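Local coordinates for metallo-beta-lactamase (Serratia marcescens, PDB 3VQZ), which probably hydrolyses the beta-lactam ring of antibiotics as a zinc-dependent metallo-beta-lactamase of subclass B3, at residues A[70-75]-A[148-153]. Sequence-based numbering, arbitrary orientation.
With ZN (zinc ion), chain B; NA (sodium ion), chain D; MCR (sulfanylacetic acid), chain F.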
ATOM      1  N   SER A  70      -2.064  -6.382   1.864  1.00 21.92           N
ATOM      2  CA  SER A  70      -1.010  -6.199   0.873  1.00 21.77           C
ATOM      3  C   SER A  70      -1.549  -5.479  -0.344  1.00 22.05           C
ATOM      4  O   SER A  70      -2.547  -5.913  -0.919  1.00 22.05           O
ATOM      5  CB  SER A  70      -0.440  -7.555   0.451  1.00 22.30           C
ATOM      6  OG  SER A  70       0.444  -7.423  -0.655  1.00 21.91           O
ATOM      7  N   THR A  71      -0.893  -4.380  -0.721  1.00 22.73           N
ATOM      8  CA  THR A  71      -1.224  -3.635  -1.936  1.00 23.08           C
ATOM      9  C   THR A  71      -0.821  -4.482  -3.139  1.00 24.71           C
ATOM     10  O   THR A  71      -1.687  -4.997  -3.870  1.00 25.32           O
ATOM     11  CB  THR A  71      -0.535  -2.252  -1.986  1.00 23.64           C
ATOM     12  OG1 THR A  71       0.894  -2.378  -1.821  1.00 22.64           O
ATOM     13  CG2 THR A  71      -1.110  -1.331  -0.898  1.00 23.29           C
ATOM     14  N   HIS A  72       0.487  -4.671  -3.313  1.00 24.27           N
ATOM     15  CA  HIS A  72       1.004  -5.556  -4.353  1.00 24.08           C
ATOM     16  C   HIS A  72       2.247  -6.274  -3.911  1.00 24.39           C
ATOM     17  O   HIS A  72       2.978  -5.817  -3.021  1.00 24.17           O
ATOM     18  CB  HIS A  72       1.188  -4.819  -5.685  1.00 23.13           C
ATOM     19  CG  HIS A  72       2.396  -3.900  -5.739  1.00 22.93           C
ATOM     20  ND1 HIS A  72       2.348  -2.616  -5.350  1.00 22.13           N
ATOM     21  CD2 HIS A  72       3.700  -4.119  -6.201  1.00 23.69           C
ATOM     22  CE1 HIS A  72       3.558  -2.040  -5.541  1.00 21.74           C
ATOM     23  NE2 HIS A  72       4.380  -2.958  -6.053  1.00 21.01           N
ATOM     24  N   SER A  73       2.492  -7.418  -4.540  1.00 25.35           N
ATOM     25  CA  SER A  73       3.529  -8.348  -4.099  1.00 25.12           C
ATOM     26  C   SER A  73       4.884  -8.152  -4.772  1.00 25.27           C
ATOM     27  O   SER A  73       5.368  -9.062  -5.455  1.00 25.86           O
ATOM     28  CB  SER A  73       3.047  -9.786  -4.329  1.00 25.88           C
ATOM     29  OG  SER A  73       2.542  -9.929  -5.644  1.00 26.17           O
ATOM     30  N   HIS A  74       5.479  -6.973  -4.591  1.00 24.31           N
ATOM     31  CA  HIS A  74       6.883  -6.741  -4.916  1.00 24.84           C
ATOM     32  C   HIS A  74       7.646  -6.659  -3.630  1.00 25.94           C
ATOM     33  O   HIS A  74       7.066  -6.342  -2.580  1.00 24.38           O
ATOM     34  CB  HIS A  74       7.076  -5.459  -5.717  1.00 24.11           C
ATOM     35  CG  HIS A  74       6.637  -5.569  -7.152  1.00 24.09           C
ATOM     36  ND1 HIS A  74       6.263  -4.503  -7.873  1.00 24.67           N
ATOM     37  CD2 HIS A  74       6.510  -6.677  -7.992  1.00 23.76           C
ATOM     38  CE1 HIS A  74       5.923  -4.898  -9.121  1.00 24.42           C
ATOM     39  NE2 HIS A  74       6.068  -6.227  -9.187  1.00 24.22           N
ATOM     40  N   GLU A  75       8.950  -6.929  -3.707  1.00 26.03           N
ATOM     41  CA  GLU A  75       9.805  -7.107  -2.521  1.00 27.46           C
ATOM     42  C   GLU A  75       9.841  -5.895  -1.594  1.00 25.15           C
ATOM     43  O   GLU A  75      10.020  -6.045  -0.390  1.00 24.73           O
ATOM     44  CB  GLU A  75      11.237  -7.466  -2.940  1.00 29.67           C
ATOM     45  CG  GLU A  75      11.963  -6.334  -3.674  1.00 35.05           C
ATOM     46  CD  GLU A  75      13.354  -6.710  -4.180  1.00 38.92           C
ATOM     47  OE1 GLU A  75      14.050  -7.520  -3.522  1.00 40.59           O
ATOM     48  OE2 GLU A  75      13.761  -6.175  -5.239  1.00 42.85           O
ATOM     49  N   PRO A 148      -5.388  -3.488 -10.757  1.00 25.75           N
ATOM     50  CA  PRO A 148      -4.306  -4.262 -11.366  1.00 25.04           C
ATOM     51  C   PRO A 148      -3.516  -3.474 -12.400  1.00 24.74           C
ATOM     52  O   PRO A 148      -3.895  -2.338 -12.765  1.00 25.42           O
ATOM     53  CB  PRO A 148      -5.042  -5.434 -12.030  1.00 25.30           C
ATOM     54  CG  PRO A 148      -6.394  -4.890 -12.372  1.00 25.78           C
ATOM     55  CD  PRO A 148      -6.714  -3.863 -11.298  1.00 26.69           C
ATOM     56  N   GLY A 149      -2.418  -4.065 -12.863  1.00 23.48           N
ATOM     57  CA  GLY A 149      -1.604  -3.458 -13.921  1.00 23.70           C
ATOM     58  C   GLY A 149      -0.130  -3.380 -13.564  1.00 24.69           C
ATOM     59  O   GLY A 149       0.717  -3.857 -14.319  1.00 24.17           O
ATOM     60  N   HIS A 150       0.186  -2.749 -12.433  1.00 24.06           N
ATOM     61  CA  HIS A 150       1.546  -2.745 -11.922  1.00 24.33           C
ATOM     62  C   HIS A 150       1.863  -4.147 -11.461  1.00 24.61           C
ATOM     63  O   HIS A 150       2.976  -4.624 -11.646  1.00 25.54           O
ATOM     64  CB  HIS A 150       1.713  -1.718 -10.806  1.00 24.23           C
ATOM     65  CG  HIS A 150       3.102  -1.688 -10.205  1.00 24.20           C
ATOM     66  ND1 HIS A 150       4.140  -1.054 -10.798  1.00 24.22           N
ATOM     67  CD2 HIS A 150       3.601  -2.250  -9.033  1.00 23.42           C
ATOM     68  CE1 HIS A 150       5.249  -1.215 -10.048  1.00 23.76           C
ATOM     69  NE2 HIS A 150       4.916  -1.937  -8.962  1.00 23.55           N
ATOM     70  N   THR A 151       0.874  -4.807 -10.860  1.00 24.32           N
ATOM     71  CA  THR A 151       0.844  -6.268 -10.699  1.00 25.32           C
ATOM     72  C   THR A 151      -0.593  -6.654 -10.987  1.00 26.37           C
ATOM     73  O   THR A 151      -1.481  -5.802 -10.983  1.00 24.50           O
ATOM     74  CB  THR A 151       1.158  -6.751  -9.266  1.00 25.45           C
ATOM     75  OG1 THR A 151       0.115  -6.319  -8.378  1.00 25.90           O
ATOM     76  CG2 THR A 151       2.489  -6.229  -8.782  1.00 24.05           C
ATOM     77  N   GLU A 152      -0.817  -7.940 -11.218  1.00 27.80           N
ATOM     78  CA  GLU A 152      -2.128  -8.461 -11.547  1.00 28.42           C
ATOM     79  C   GLU A 152      -3.075  -8.474 -10.342  1.00 27.59           C
ATOM     80  O   GLU A 152      -4.298  -8.365 -10.503  1.00 26.72           O
ATOM     81  CB  GLU A 152      -1.964  -9.879 -12.112  1.00 31.22           C
ATOM     82  CG  GLU A 152      -2.993 -10.249 -13.170  1.00 33.72           C
ATOM     83  CD  GLU A 152      -3.030 -11.751 -13.460  1.00 36.22           C
ATOM     84  OE1 GLU A 152      -1.958 -12.403 -13.413  1.00 36.13           O
ATOM     85  OE2 GLU A 152      -4.142 -12.276 -13.715  1.00 33.79           O
ATOM     86  N   GLY A 153      -2.525  -8.595  -9.133  1.00 25.42           N
ATOM     87  CA  GLY A 153      -3.375  -8.697  -7.943  1.00 25.86           C
ATOM     88  C   GLY A 153      -3.386  -7.459  -7.061  1.00 26.01           C
ATOM     89  O   GLY A 153      -3.750  -7.539  -5.881  1.00 25.46           O
TER
HETATM   90 ZN    ZN B 301       5.998  -2.576  -7.334  1.00 24.02          ZN
HETATM   91 NA    NA D 303      -3.006  -7.199  -3.074  1.00 24.57          NA
HETATM   92  OXT MCR F 305       5.966   1.889  -8.202  1.00 28.20           O
HETATM   93  C   MCR F 305       6.298   0.872  -7.535  1.00 26.63           C
HETATM   94  O   MCR F 305       5.572   0.395  -6.630  1.00 23.89           O
HETATM   95  CA  MCR F 305       7.640   0.227  -7.842  1.00 24.61           C
HETATM   96  S2  MCR F 305       7.787  -1.379  -6.995  1.00 25.10           S
HETATM   97  O   HOH W   1      -0.502  -8.285  -3.125  1.00 19.15           O
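Two metal ions, rather than any direct hydrogen bond, tie H72 and H74 to H150 and T71 to G153. Zinc takes H72 NE2 and H150 NE2, each at 2.1 Å, and H74 through ND1 instead, at 2.0 Å. This is the three-histidine zinc site of metallo-beta-lactamases; S2 of the bound sulfanylacetic acid fills the fourth position, 2.2 Å from the zinc. The H150 ring turns its edge to the face of H72, planes at 80°, with CD2 over that face. CG of H150 lies anti to the backbone N (chi1 179°), which carries the imidazole out to the metal. T151 wedges in behind: its CG2 sits over the face of H74, 3.9 Å from the ring centroid, while OG1, hydrogen-bonded to N98 ND2, lies 3.3 Å from H72 CB. A second shell fixes each ring's rotation: D174 holds H72 ND1, D111 H74 NE2 and the T177 carbonyl H150 ND1. Sodium gathers S70 O, T71 O and a water that donates to S70 OG, and reaches across to G153 O at 2.9 Å. The contact is buried where loop 70-75, after strand 65-69, meets the loop joining strands 140-146 and 155-163, with helix 99-104 against S70 and S73.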